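Local structure of 1-acyl-sn-glycerol-3-phosphate acyltransferase (Thermotoga maritima, 5KYM) at residues R136-A141 with L173-K178; E213-K218 with R227-E232; I90-G95 with G205-K210. The protein catalyses acyl transfer to 1-acyl-sn-glycerol-3-phosphate (lysophosphatidic acid), probably at an active site positioned within the membrane bilayer. One frame throughout, in Å; residues are numbered along the deposited sequence.

Contact 1: R136-A141 with L173-K178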
ATOM      1  N   ARG A 136      14.474 -13.188  -7.708  1.00118.02           N
ATOM      2  CA  ARG A 136      14.888 -13.781  -6.408  1.00127.24           C
ATOM      3  C   ARG A 136      14.071 -13.221  -5.254  1.00124.52           C
ATOM      4  O   ARG A 136      13.994 -13.865  -4.218  1.00130.75           O
ATOM      5  CB  ARG A 136      16.385 -13.627  -6.079  1.00132.02           C
ATOM      6  CG  ARG A 136      16.763 -14.245  -4.705  1.00133.45           C
ATOM      7  CD  ARG A 136      18.236 -14.531  -4.438  1.00138.12           C
ATOM      8  NE  ARG A 136      19.100 -13.347  -4.578  1.00139.66           N
ATOM      9  CZ  ARG A 136      19.891 -13.064  -5.624  1.00136.05           C
ATOM     10  NH1 ARG A 136      19.967 -13.878  -6.687  1.00136.45           N
ATOM     11  NH2 ARG A 136      20.619 -11.943  -5.614  1.00126.83           N
ATOM     12  N   ALA A 137      13.497 -12.024  -5.427  1.00115.14           N
ATOM     13  CA  ALA A 137      12.504 -11.414  -4.520  1.00108.13           C
ATOM     14  C   ALA A 137      11.696 -12.412  -3.703  1.00106.06           C
ATOM     15  O   ALA A 137      11.787 -12.450  -2.471  1.00101.98           O
ATOM     16  CB  ALA A 137      11.540 -10.546  -5.340  1.00104.30           C
ATOM     17  N   LEU A 138      10.951 -13.248  -4.431  1.00106.56           N
ATOM     18  CA  LEU A 138      10.000 -14.203  -3.863  1.00100.04           C
ATOM     19  C   LEU A 138      10.541 -14.937  -2.647  1.00 99.90           C
ATOM     20  O   LEU A 138       9.809 -15.122  -1.699  1.00102.58           O
ATOM     21  CB  LEU A 138       9.531 -15.221  -4.934  1.00100.36           C
ATOM     22  CG  LEU A 138       8.066 -15.702  -4.916  1.00100.82           C
ATOM     23  CD1 LEU A 138       7.679 -16.391  -3.614  1.00100.65           C
ATOM     24  CD2 LEU A 138       7.093 -14.561  -5.219  1.00 99.33           C
ATOM     25  N   ARG A 139      11.817 -15.324  -2.657  1.00105.32           N
ATOM     26  CA  ARG A 139      12.454 -15.985  -1.512  1.00110.75           C
ATOM     27  C   ARG A 139      12.563 -15.082  -0.280  1.00106.92           C
ATOM     28  O   ARG A 139      12.298 -15.579   0.830  1.00 98.00           O
ATOM     29  CB  ARG A 139      13.849 -16.524  -1.899  1.00123.52           C
ATOM     30  CG  ARG A 139      14.519 -17.474  -0.895  1.00128.21           C
ATOM     31  CD  ARG A 139      15.851 -18.022  -1.412  1.00130.54           C
ATOM     32  NE  ARG A 139      15.747 -18.590  -2.767  1.00132.60           N
ATOM     33  CZ  ARG A 139      15.199 -19.775  -3.086  1.00131.21           C
ATOM     34  NH1 ARG A 139      14.683 -20.581  -2.156  1.00135.90           N
ATOM     35  NH2 ARG A 139      15.157 -20.167  -4.361  1.00124.21           N
ATOM     36  N   GLU A 140      12.916 -13.791  -0.455  1.00105.70           N
ATOM     37  CA  GLU A 140      13.025 -12.854   0.711  1.00106.55           C
ATOM     38  C   GLU A 140      11.662 -12.556   1.327  1.00101.40           C
ATOM     39  O   GLU A 140      11.517 -12.526   2.567  1.00 98.73           O
ATOM     40  CB  GLU A 140      13.605 -11.480   0.391  1.00106.77           C
ATOM     41  CG  GLU A 140      14.882 -11.380  -0.387  1.00112.69           C
ATOM     42  CD  GLU A 140      15.024  -9.979  -0.949  1.00117.45           C
ATOM     43  OE1 GLU A 140      14.917  -9.030  -0.131  1.00112.95           O
ATOM     44  OE2 GLU A 140      15.205  -9.822  -2.199  1.00125.87           O
ATOM     45  N   ALA A 141      10.687 -12.294   0.453  1.00 90.18           N
ATOM     46  CA  ALA A 141       9.306 -12.101   0.848  1.00 81.37           C
ATOM     47  C   ALA A 141       8.847 -13.289   1.688  1.00 77.50           C
ATOM     48  O   ALA A 141       8.423 -13.112   2.821  1.00 76.08           O
ATOM     49  CB  ALA A 141       8.429 -11.940  -0.377  1.00 80.55           C
ATOM     50  N   LEU A 173      -0.562 -15.114  -5.868  1.00 62.11           N
ATOM     51  CA  LEU A 173      -0.733 -15.518  -4.459  1.00 62.81           C
ATOM     52  C   LEU A 173       0.172 -16.619  -3.910  1.00 61.55           C
ATOM     53  O   LEU A 173       0.082 -16.967  -2.752  1.00 63.27           O
ATOM     54  CB  LEU A 173      -2.216 -15.816  -4.138  1.00 61.36           C
ATOM     55  CG  LEU A 173      -2.776 -14.428  -3.785  1.00 59.95           C
ATOM     56  CD1 LEU A 173      -3.697 -14.042  -4.896  1.00 61.21           C
ATOM     57  CD2 LEU A 173      -3.393 -14.374  -2.409  1.00 60.48           C
ATOM     58  N   MET A 174       1.113 -17.079  -4.679  1.00 63.94           N
ATOM     59  CA  MET A 174       2.068 -18.031  -4.151  1.00 67.23           C
ATOM     60  C   MET A 174       2.699 -17.580  -2.831  1.00 66.80           C
ATOM     61  O   MET A 174       2.949 -18.446  -1.996  1.00 70.78           O
ATOM     62  CB  MET A 174       3.141 -18.371  -5.189  1.00 71.04           C
ATOM     63  CG  MET A 174       3.857 -19.683  -4.882  1.00 73.29           C
ATOM     64  SD  MET A 174       2.777 -21.144  -4.756  1.00 73.70           S
ATOM     65  CE  MET A 174       2.140 -21.323  -6.434  1.00 70.82           C
ATOM     66  N   ILE A 175       2.890 -16.286  -2.543  1.00 64.04           N
ATOM     67  CA  ILE A 175       3.554 -16.011  -1.250  1.00 62.28           C
ATOM     68  C   ILE A 175       2.699 -16.391  -0.049  1.00 59.48           C
ATOM     69  O   ILE A 175       3.219 -16.721   1.000  1.00 60.32           O
ATOM     70  CB  ILE A 175       4.117 -14.589  -1.064  1.00 63.54           C
ATOM     71  CG1 ILE A 175       3.039 -13.589  -0.896  1.00 60.70           C
ATOM     72  CG2 ILE A 175       4.996 -14.168  -2.223  1.00 69.45           C
ATOM     73  CD1 ILE A 175       3.633 -12.265  -0.543  1.00 60.34           C
ATOM     74  N   ALA A 176       1.388 -16.394  -0.229  1.00 57.80           N
ATOM     75  CA  ALA A 176       0.467 -16.851   0.822  1.00 59.10           C
ATOM     76  C   ALA A 176       0.456 -18.378   0.961  1.00 60.06           C
ATOM     77  O   ALA A 176       0.613 -18.927   2.060  1.00 62.60           O
ATOM     78  CB  ALA A 176      -0.936 -16.338   0.560  1.00 58.99           C
ATOM     79  N   VAL A 177       0.269 -19.057  -0.169  1.00 60.83           N
ATOM     80  CA  VAL A 177       0.304 -20.517  -0.226  1.00 60.27           C
ATOM     81  C   VAL A 177       1.498 -21.120   0.448  1.00 57.44           C
ATOM     82  O   VAL A 177       1.327 -22.003   1.237  1.00 57.04           O
ATOM     83  CB  VAL A 177       0.165 -21.022  -1.679  1.00 60.65           C
ATOM     84  CG1 VAL A 177       1.001 -22.223  -1.936  1.00 61.78           C
ATOM     85  CG2 VAL A 177      -1.273 -21.337  -1.906  1.00 62.25           C
ATOM     86  N   LYS A 178       2.675 -20.602   0.161  1.00 59.04           N
ATOM     87  CA  LYS A 178       3.972 -21.161   0.672  1.00 63.84           C
ATOM     88  C   LYS A 178       4.369 -20.706   2.072  1.00 61.39           C
ATOM     89  O   LYS A 178       5.375 -21.160   2.575  1.00 65.90           O
ATOM     90  CB  LYS A 178       5.153 -20.855  -0.300  1.00 68.31           C
ATOM     91  CG  LYS A 178       5.242 -21.818  -1.473  1.00 72.80           C
ATOM     92  CD  LYS A 178       6.360 -21.455  -2.441  1.00 80.34           C
ATOM     93  CE  LYS A 178       6.441 -22.459  -3.601  1.00 88.57           C
ATOM     94  NZ  LYS A 178       6.396 -23.901  -3.197  1.00 90.79           N
TER
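With its first torsion at 71°, I175 sets CG1 between its backbone N and carbonyl carbon and leaves CG2 anti to the carbonyl carbon, where this methyl meets L138. The pair joins two helices at the periphery of the alpha/beta acyltransferase domain, helix 137-147 and the short helix 174-177. L138 starts from its backbone across the line to the other helix, and the end of the side chain then turns inward to bring both methyls to the same partner. CD2 of L138 lies 3.7 Å from I175 CG2, and L138 CD1 stands 3.8 Å from that methyl, so the leucine fork receives the isoleucine branch almost evenly. The two side chains cross obliquely instead of meeting end to end. One turn further along, A141 presents its methyl toward the same branch, with A141 CB 4.5 Å from I175 CG2. This looser contact adds a second, smaller surface and makes I175 CG2 the common point of the interface. No hydrogen bond joins the segments, which together bury a modest 158 Å². Helical backbone bonds run within each segment, among them A141 N to A137 O and K178 N to M174 O; I175 O also accepts from the T179 hydroxyl. Inward of the contact, I175 rests on I79 of strand 79-82, linking the helix pair to the central mixed sheet, while L138 remains partly exposed. The neighbouring A176 also packs against I79, as well as V183 and L226. The nearest CA atoms, those of L138 and I175, are 7.2 Å apart, and the leucine methyls and I175 CG2 fill the space between them.

Contact 2: E213-K218 with R227-E232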
ATOM      1  N   GLU A 213     -12.778  -9.497   5.043  1.00 53.15           N
ATOM      2  CA  GLU A 213     -12.426 -10.542   6.037  1.00 54.21           C
ATOM      3  C   GLU A 213     -11.197 -11.343   5.616  1.00 50.74           C
ATOM      4  O   GLU A 213     -11.162 -11.888   4.478  1.00 50.18           O
ATOM      5  CB  GLU A 213     -13.563 -11.536   6.263  1.00 60.17           C
ATOM      6  CG  GLU A 213     -14.729 -11.042   7.076  1.00 65.05           C
ATOM      7  CD  GLU A 213     -15.917 -11.864   6.687  1.00 72.06           C
ATOM      8  OE1 GLU A 213     -15.950 -13.131   6.853  1.00 71.52           O
ATOM      9  OE2 GLU A 213     -16.781 -11.214   6.101  1.00 85.13           O
ATOM     10  N   PRO A 214     -10.231 -11.494   6.554  1.00 47.45           N
ATOM     11  CA  PRO A 214      -9.020 -12.237   6.248  1.00 46.48           C
ATOM     12  C   PRO A 214      -9.282 -13.661   5.722  1.00 44.88           C
ATOM     13  O   PRO A 214     -10.177 -14.335   6.187  1.00 43.27           O
ATOM     14  CB  PRO A 214      -8.278 -12.255   7.589  1.00 46.13           C
ATOM     15  CG  PRO A 214      -9.199 -11.741   8.626  1.00 45.96           C
ATOM     16  CD  PRO A 214     -10.151 -10.890   7.888  1.00 46.41           C
ATOM     17  N   VAL A 215      -8.474 -14.076   4.773  1.00 44.96           N
ATOM     18  CA  VAL A 215      -8.596 -15.401   4.125  1.00 46.31           C
ATOM     19  C   VAL A 215      -7.420 -16.291   4.556  1.00 45.25           C
ATOM     20  O   VAL A 215      -6.314 -15.810   4.647  1.00 45.25           O
ATOM     21  CB  VAL A 215      -8.676 -15.226   2.581  1.00 44.86           C
ATOM     22  CG1 VAL A 215      -8.504 -16.498   1.836  1.00 44.11           C
ATOM     23  CG2 VAL A 215     -10.017 -14.683   2.250  1.00 45.24           C
ATOM     24  N   ASP A 216      -7.704 -17.557   4.842  1.00 44.85           N
ATOM     25  CA  ASP A 216      -6.707 -18.501   5.266  1.00 47.69           C
ATOM     26  C   ASP A 216      -6.344 -19.362   4.073  1.00 47.06           C
ATOM     27  O   ASP A 216      -7.199 -20.077   3.571  1.00 50.75           O
ATOM     28  CB  ASP A 216      -7.262 -19.394   6.367  1.00 51.65           C
ATOM     29  CG  ASP A 216      -6.180 -20.259   7.045  1.00 54.95           C
ATOM     30  OD1 ASP A 216      -5.100 -20.494   6.461  1.00 51.31           O
ATOM     31  OD2 ASP A 216      -6.454 -20.669   8.189  1.00 64.09           O
ATOM     32  N   PRO A 217      -5.098 -19.330   3.635  1.00 45.12           N
ATOM     33  CA  PRO A 217      -4.704 -20.143   2.523  1.00 49.07           C
ATOM     34  C   PRO A 217      -4.892 -21.690   2.748  1.00 55.37           C
ATOM     35  O   PRO A 217      -5.154 -22.467   1.776  1.00 53.72           O
ATOM     36  CB  PRO A 217      -3.207 -19.814   2.357  1.00 48.46           C
ATOM     37  CG  PRO A 217      -2.914 -18.658   3.200  1.00 45.58           C
ATOM     38  CD  PRO A 217      -3.984 -18.575   4.202  1.00 44.60           C
ATOM     39  N   LYS A 218      -4.733 -22.093   4.024  1.00 60.38           N
ATOM     40  CA  LYS A 218      -4.987 -23.433   4.511  1.00 64.60           C
ATOM     41  C   LYS A 218      -6.282 -24.064   3.912  1.00 64.10           C
ATOM     42  O   LYS A 218      -6.279 -25.234   3.590  1.00 64.72           O
ATOM     43  CB  LYS A 218      -5.081 -23.363   6.035  1.00 73.43           C
ATOM     44  CG  LYS A 218      -5.113 -24.664   6.814  1.00 85.79           C
ATOM     45  CD  LYS A 218      -4.367 -24.565   8.159  1.00 94.38           C
ATOM     46  CE  LYS A 218      -2.839 -24.557   7.959  1.00101.49           C
ATOM     47  NZ  LYS A 218      -2.105 -24.683   9.250  1.00108.16           N
ATOM     48  N   ARG A 227      -6.338 -17.593  -5.273  1.00 60.95           N
ATOM     49  CA  ARG A 227      -6.214 -16.388  -6.089  1.00 61.96           C
ATOM     50  C   ARG A 227      -7.527 -15.955  -6.651  1.00 63.24           C
ATOM     51  O   ARG A 227      -7.875 -14.789  -6.595  1.00 65.65           O
ATOM     52  CB  ARG A 227      -5.227 -16.586  -7.218  1.00 61.49           C
ATOM     53  CG  ARG A 227      -4.942 -15.318  -7.988  1.00 63.13           C
ATOM     54  CD  ARG A 227      -3.824 -15.517  -8.986  1.00 66.13           C
ATOM     55  NE  ARG A 227      -4.423 -16.273 -10.074  1.00 68.04           N
ATOM     56  CZ  ARG A 227      -4.021 -17.445 -10.514  1.00 70.07           C
ATOM     57  NH1 ARG A 227      -2.940 -18.022 -10.017  1.00 71.51           N
ATOM     58  NH2 ARG A 227      -4.705 -18.037 -11.489  1.00 75.41           N
ATOM     59  N   LYS A 228      -8.271 -16.919  -7.167  1.00 62.75           N
ATOM     60  CA  LYS A 228      -9.567 -16.665  -7.714  1.00 61.54           C
ATOM     61  C   LYS A 228     -10.561 -16.169  -6.674  1.00 55.86           C
ATOM     62  O   LYS A 228     -11.468 -15.416  -7.022  1.00 56.19           O
ATOM     63  CB  LYS A 228     -10.039 -17.887  -8.492  1.00 69.00           C
ATOM     64  CG  LYS A 228      -9.171 -18.123  -9.757  1.00 80.36           C
ATOM     65  CD  LYS A 228      -8.860 -16.894 -10.660  1.00 88.15           C
ATOM     66  CE  LYS A 228     -10.116 -16.113 -11.132  1.00 92.72           C
ATOM     67  NZ  LYS A 228     -10.818 -16.780 -12.287  1.00 97.30           N
ATOM     68  N   TYR A 229     -10.392 -16.553  -5.411  1.00 50.43           N
ATOM     69  CA  TYR A 229     -11.368 -16.245  -4.355  1.00 46.40           C
ATOM     70  C   TYR A 229     -11.177 -14.813  -3.969  1.00 45.77           C
ATOM     71  O   TYR A 229     -12.134 -14.002  -3.874  1.00 42.32           O
ATOM     72  CB  TYR A 229     -11.210 -17.209  -3.157  1.00 44.04           C
ATOM     73  CG  TYR A 229     -12.144 -16.947  -2.000  1.00 42.32           C
ATOM     74  CD1 TYR A 229     -11.774 -16.116  -0.976  1.00 42.24           C
ATOM     75  CD2 TYR A 229     -13.353 -17.577  -1.882  1.00 41.15           C
ATOM     76  CE1 TYR A 229     -12.625 -15.831   0.068  1.00 41.58           C
ATOM     77  CE2 TYR A 229     -14.196 -17.339  -0.821  1.00 40.71           C
ATOM     78  CZ  TYR A 229     -13.821 -16.459   0.147  1.00 42.12           C
ATOM     79  OH  TYR A 229     -14.597 -16.146   1.259  1.00 44.74           O
ATOM     80  N   VAL A 230      -9.897 -14.508  -3.774  1.00 48.25           N
ATOM     81  CA  VAL A 230      -9.465 -13.184  -3.349  1.00 49.39           C
ATOM     82  C   VAL A 230      -9.776 -12.152  -4.448  1.00 50.26           C
ATOM     83  O   VAL A 230     -10.332 -11.102  -4.183  1.00 49.80           O
ATOM     84  CB  VAL A 230      -7.971 -13.207  -2.965  1.00 50.15           C
ATOM     85  CG1 VAL A 230      -7.472 -11.786  -2.679  1.00 52.34           C
ATOM     86  CG2 VAL A 230      -7.754 -14.084  -1.740  1.00 49.80           C
ATOM     87  N   GLU A 231      -9.432 -12.496  -5.683  1.00 53.24           N
ATOM     88  CA  GLU A 231      -9.817 -11.743  -6.880  1.00 53.18           C
ATOM     89  C   GLU A 231     -11.275 -11.378  -6.969  1.00 51.46           C
ATOM     90  O   GLU A 231     -11.543 -10.214  -7.244  1.00 52.60           O
ATOM     91  CB  GLU A 231      -9.393 -12.451  -8.182  1.00 56.69           C
ATOM     92  CG  GLU A 231      -9.414 -11.498  -9.368  1.00 59.38           C
ATOM     93  CD  GLU A 231      -8.883 -12.021 -10.685  1.00 60.79           C
ATOM     94  OE1 GLU A 231      -8.554 -13.214 -10.831  1.00 61.65           O
ATOM     95  OE2 GLU A 231      -8.817 -11.177 -11.596  1.00 62.30           O
ATOM     96  N   GLU A 232     -12.210 -12.311  -6.736  1.00 53.34           N
ATOM     97  CA  GLU A 232     -13.652 -11.935  -6.764  1.00 57.44           C
ATOM     98  C   GLU A 232     -13.945 -11.034  -5.646  1.00 54.23           C
ATOM     99  O   GLU A 232     -14.618 -10.034  -5.875  1.00 56.21           O
ATOM    100  CB  GLU A 232     -14.702 -13.070  -6.802  1.00 63.28           C
ATOM    101  CG  GLU A 232     -14.996 -13.682  -8.204  1.00 73.88           C
ATOM    102  CD  GLU A 232     -14.455 -12.890  -9.434  1.00 83.78           C
ATOM    103  OE1 GLU A 232     -15.167 -11.956  -9.928  1.00 92.29           O
ATOM    104  OE2 GLU A 232     -13.320 -13.202  -9.911  1.00 83.25           O
TER
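The loop that leads from strand 207-211 to helix 223-243 folds back against the helix it is about to enter, and V215 makes the return contact with Y229 and V230. This loop is still tied to the central sheet by backbone hydrogen bonds between V215 and V183, and V183 is touched in turn by V230, so loop, strand and helix close on one another. V215 points toward the helix and divides its methyls between two residues. Its CG2 comes to the edge of the Y229 ring, near the ring plane, with V215 CG2 3.6 Å from Y229 CE1 and 3.9 Å from Y229 CD1; V215 does not lie over either face of the ring. The tyrosine reaches this place with CG anti to its backbone N (chi1 178°), and the valine and tyrosine side chains lie obliquely to each other. The second methyl, V215 CG1, makes a looser apolar contact with V230 CG2 at 4.4 Å. V215 and V230 are buried, whereas Y229 is exposed. L226 and F220 also pack on V215. Just past the valine, D216 forms an Asx turn: K218 N donates to D216 OD1 over 2.9 Å, with an N-H...O angle of 138°, arriving 47° out of the carboxylate plane.

Contact 3: I90-G95 with G205-K210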
ATOM      1  N   ILE A  90       0.070   3.022  -2.296  1.00 41.45           N
ATOM      2  CA  ILE A  90       1.004   2.733  -1.226  1.00 42.29           C
ATOM      3  C   ILE A  90       0.796   3.651   0.014  1.00 40.44           C
ATOM      4  O   ILE A  90       0.598   3.136   1.126  1.00 37.57           O
ATOM      5  CB  ILE A  90       2.431   2.609  -1.820  1.00 44.22           C
ATOM      6  CG1 ILE A  90       2.535   1.196  -2.496  1.00 49.20           C
ATOM      7  CG2 ILE A  90       3.520   2.724  -0.775  1.00 44.55           C
ATOM      8  CD1 ILE A  90       2.444  -0.107  -1.587  1.00 48.94           C
ATOM      9  N   PRO A  91       0.820   4.976  -0.168  1.00 40.72           N
ATOM     10  CA  PRO A  91       0.542   5.795   1.025  1.00 40.95           C
ATOM     11  C   PRO A  91      -0.836   5.495   1.637  1.00 40.39           C
ATOM     12  O   PRO A  91      -0.984   5.506   2.875  1.00 41.04           O
ATOM     13  CB  PRO A  91       0.615   7.266   0.512  1.00 40.94           C
ATOM     14  CG  PRO A  91       0.798   7.187  -0.969  1.00 41.53           C
ATOM     15  CD  PRO A  91       1.318   5.786  -1.303  1.00 40.65           C
ATOM     16  N   LEU A  92      -1.817   5.239   0.775  1.00 38.11           N
ATOM     17  CA  LEU A  92      -3.142   4.865   1.218  1.00 38.72           C
ATOM     18  C   LEU A  92      -3.100   3.606   2.075  1.00 38.68           C
ATOM     19  O   LEU A  92      -3.562   3.660   3.206  1.00 39.83           O
ATOM     20  CB  LEU A  92      -4.064   4.628   0.021  1.00 39.48           C
ATOM     21  CG  LEU A  92      -5.488   4.195   0.290  1.00 39.14           C
ATOM     22  CD1 LEU A  92      -6.181   5.343   0.922  1.00 40.04           C
ATOM     23  CD2 LEU A  92      -6.190   3.796  -0.966  1.00 39.51           C
ATOM     24  N   ILE A  93      -2.570   2.475   1.579  1.00 37.39           N
ATOM     25  CA  ILE A  93      -2.538   1.236   2.396  1.00 37.63           C
ATOM     26  C   ILE A  93      -1.724   1.521   3.717  1.00 37.46           C
ATOM     27  O   ILE A  93      -2.114   1.055   4.798  1.00 35.39           O
ATOM     28  CB  ILE A  93      -1.903   0.018   1.694  1.00 38.58           C
ATOM     29  CG1 ILE A  93      -2.410  -0.279   0.286  1.00 41.26           C
ATOM     30  CG2 ILE A  93      -2.039  -1.228   2.531  1.00 38.89           C
ATOM     31  CD1 ILE A  93      -3.847  -0.636   0.182  1.00 44.55           C
ATOM     32  N   LEU A  94      -0.605   2.269   3.604  1.00 37.33           N
ATOM     33  CA  LEU A  94       0.290   2.538   4.751  1.00 37.11           C
ATOM     34  C   LEU A  94      -0.456   3.278   5.858  1.00 36.84           C
ATOM     35  O   LEU A  94      -0.386   2.909   7.023  1.00 37.40           O
ATOM     36  CB  LEU A  94       1.518   3.339   4.328  1.00 37.27           C
ATOM     37  CG  LEU A  94       2.652   2.605   3.584  1.00 37.84           C
ATOM     38  CD1 LEU A  94       3.814   3.460   3.096  1.00 36.29           C
ATOM     39  CD2 LEU A  94       3.197   1.535   4.495  1.00 39.38           C
ATOM     40  N   GLY A  95      -1.209   4.287   5.464  1.00 35.72           N
ATOM     41  CA  GLY A  95      -1.888   5.146   6.408  1.00 35.52           C
ATOM     42  C   GLY A  95      -3.192   4.633   6.965  1.00 35.74           C
ATOM     43  O   GLY A  95      -3.639   5.091   8.005  1.00 34.60           O
ATOM     44  N   GLY A 205     -10.221  14.647  -5.010  1.00 47.73           N
ATOM     45  CA  GLY A 205     -11.401  13.747  -5.068  1.00 46.33           C
ATOM     46  C   GLY A 205     -11.500  12.866  -3.857  1.00 45.73           C
ATOM     47  O   GLY A 205     -10.605  12.834  -3.055  1.00 47.70           O
ATOM     48  N   LYS A 206     -12.554  12.095  -3.711  1.00 46.76           N
ATOM     49  CA  LYS A 206     -12.680  11.230  -2.535  1.00 46.81           C
ATOM     50  C   LYS A 206     -11.991   9.900  -2.806  1.00 46.26           C
ATOM     51  O   LYS A 206     -12.076   9.369  -3.903  1.00 48.61           O
ATOM     52  CB  LYS A 206     -14.129  10.970  -2.252  1.00 51.06           C
ATOM     53  CG  LYS A 206     -14.964  12.239  -2.184  1.00 56.64           C
ATOM     54  CD  LYS A 206     -16.391  11.976  -1.775  1.00 60.53           C
ATOM     55  CE  LYS A 206     -17.282  11.765  -2.976  1.00 64.27           C
ATOM     56  NZ  LYS A 206     -18.517  11.165  -2.413  1.00 71.21           N
ATOM     57  N   VAL A 207     -11.292   9.357  -1.827  1.00 43.61           N
ATOM     58  CA  VAL A 207     -10.785   7.988  -1.922  1.00 42.63           C
ATOM     59  C   VAL A 207     -11.585   7.117  -0.948  1.00 42.47           C
ATOM     60  O   VAL A 207     -11.856   7.552   0.192  1.00 43.96           O
ATOM     61  CB  VAL A 207      -9.298   7.947  -1.570  1.00 41.83           C
ATOM     62  CG1 VAL A 207      -8.745   6.530  -1.605  1.00 41.90           C
ATOM     63  CG2 VAL A 207      -8.536   8.841  -2.524  1.00 42.22           C
ATOM     64  N   PHE A 208     -11.964   5.922  -1.393  1.00 40.65           N
ATOM     65  CA  PHE A 208     -12.604   4.910  -0.556  1.00 40.75           C
ATOM     66  C   PHE A 208     -11.772   3.659  -0.495  1.00 40.32           C
ATOM     67  O   PHE A 208     -11.148   3.271  -1.444  1.00 42.71           O
ATOM     68  CB  PHE A 208     -13.936   4.507  -1.158  1.00 41.93           C
ATOM     69  CG  PHE A 208     -14.891   5.614  -1.278  1.00 43.43           C
ATOM     70  CD1 PHE A 208     -14.853   6.451  -2.375  1.00 44.15           C
ATOM     71  CD2 PHE A 208     -15.774   5.890  -0.226  1.00 44.35           C
ATOM     72  CE1 PHE A 208     -15.765   7.499  -2.461  1.00 47.37           C
ATOM     73  CE2 PHE A 208     -16.674   6.942  -0.303  1.00 44.37           C
ATOM     74  CZ  PHE A 208     -16.682   7.747  -1.428  1.00 45.40           C
ATOM     75  N   LEU A 209     -11.874   2.959   0.592  1.00 41.89           N
ATOM     76  CA  LEU A 209     -11.026   1.830   0.895  1.00 43.73           C
ATOM     77  C   LEU A 209     -11.928   0.862   1.593  1.00 42.96           C
ATOM     78  O   LEU A 209     -12.576   1.233   2.561  1.00 43.54           O
ATOM     79  CB  LEU A 209      -9.944   2.321   1.849  1.00 47.85           C
ATOM     80  CG  LEU A 209      -8.627   1.628   1.803  1.00 52.88           C
ATOM     81  CD1 LEU A 209      -7.756   2.220   2.912  1.00 56.48           C
ATOM     82  CD2 LEU A 209      -8.897   0.179   2.056  1.00 55.84           C
ATOM     83  N   LYS A 210     -12.033  -0.358   1.107  1.00 44.59           N
ATOM     84  CA  LYS A 210     -12.814  -1.397   1.805  1.00 45.03           C
ATOM     85  C   LYS A 210     -11.921  -2.615   2.165  1.00 43.45           C
ATOM     86  O   LYS A 210     -11.428  -3.332   1.296  1.00 40.54           O
ATOM     87  CB  LYS A 210     -14.021  -1.820   0.973  1.00 48.81           C
ATOM     88  CG  LYS A 210     -14.824  -2.939   1.608  1.00 53.01           C
ATOM     89  CD  LYS A 210     -16.253  -2.978   1.139  1.00 57.37           C
ATOM     90  CE  LYS A 210     -16.889  -4.255   1.626  1.00 61.64           C
ATOM     91  NZ  LYS A 210     -18.302  -4.221   1.201  1.00 68.26           N
TER
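L92 meets V207 and L209 without any flat group between the two segments: the interface is built from branched aliphatic ends alone. The one aromatic ring of the two segments is that of F208, which leaves the backbone away from the helix and whose side chain touches S246. F57 of helix 38-59 borders the site, against both L92 and V207. Here helix 89-96, which by sequence starts at the aspartate of the HX4D motif, packs on strand 207-211 of the mixed sheet. The L92 side chain points toward the strand, CG anti to the backbone N (chi1 179°), and meets both partners tip to tip. Its two methyls share one valine branch, L92 CD1 and L92 CD2 each lying 3.8 Å from V207 CG1. From the other partner, L209 CD1 approaches L92 CG at 4.0 Å and L92 CD1 at the same distance. I188 and T191 add further side chains around L92. With an alanine here, V207 CG1 and L209 CD1 would probably lose their common partner, opening a gap between helix and sheet. All three residues are buried, and no hydrogen bond or charge crosses between the segments. Helix 89-96 is thus held to this strand by shape and apolar burial, which give close packing but little directional constraint.

Overall arrangement
All three contacts are apolar, without hydrogen bonds between their segments, but differ in depth. The centre of contact 3 lies about 8 Å from the chain centre, wholly buried between helix and mixed sheet. Those of contacts 1 and 2 lie about 17 and 18 Å from it, and each contact includes a residue at least partly open to solvent. These two are neighbours: L173 CD1 packs 3.6 Å from R227 CG, both reach V183, and contact 1 also packs on helix 223-243, which supplies one side of contact 2. Contact 3 uses strand 183-189 further on, through I188 and V186. Strand 207-211 of contact 3 runs into the loop of contact 2. An aromatic edge enters contact 2 alone.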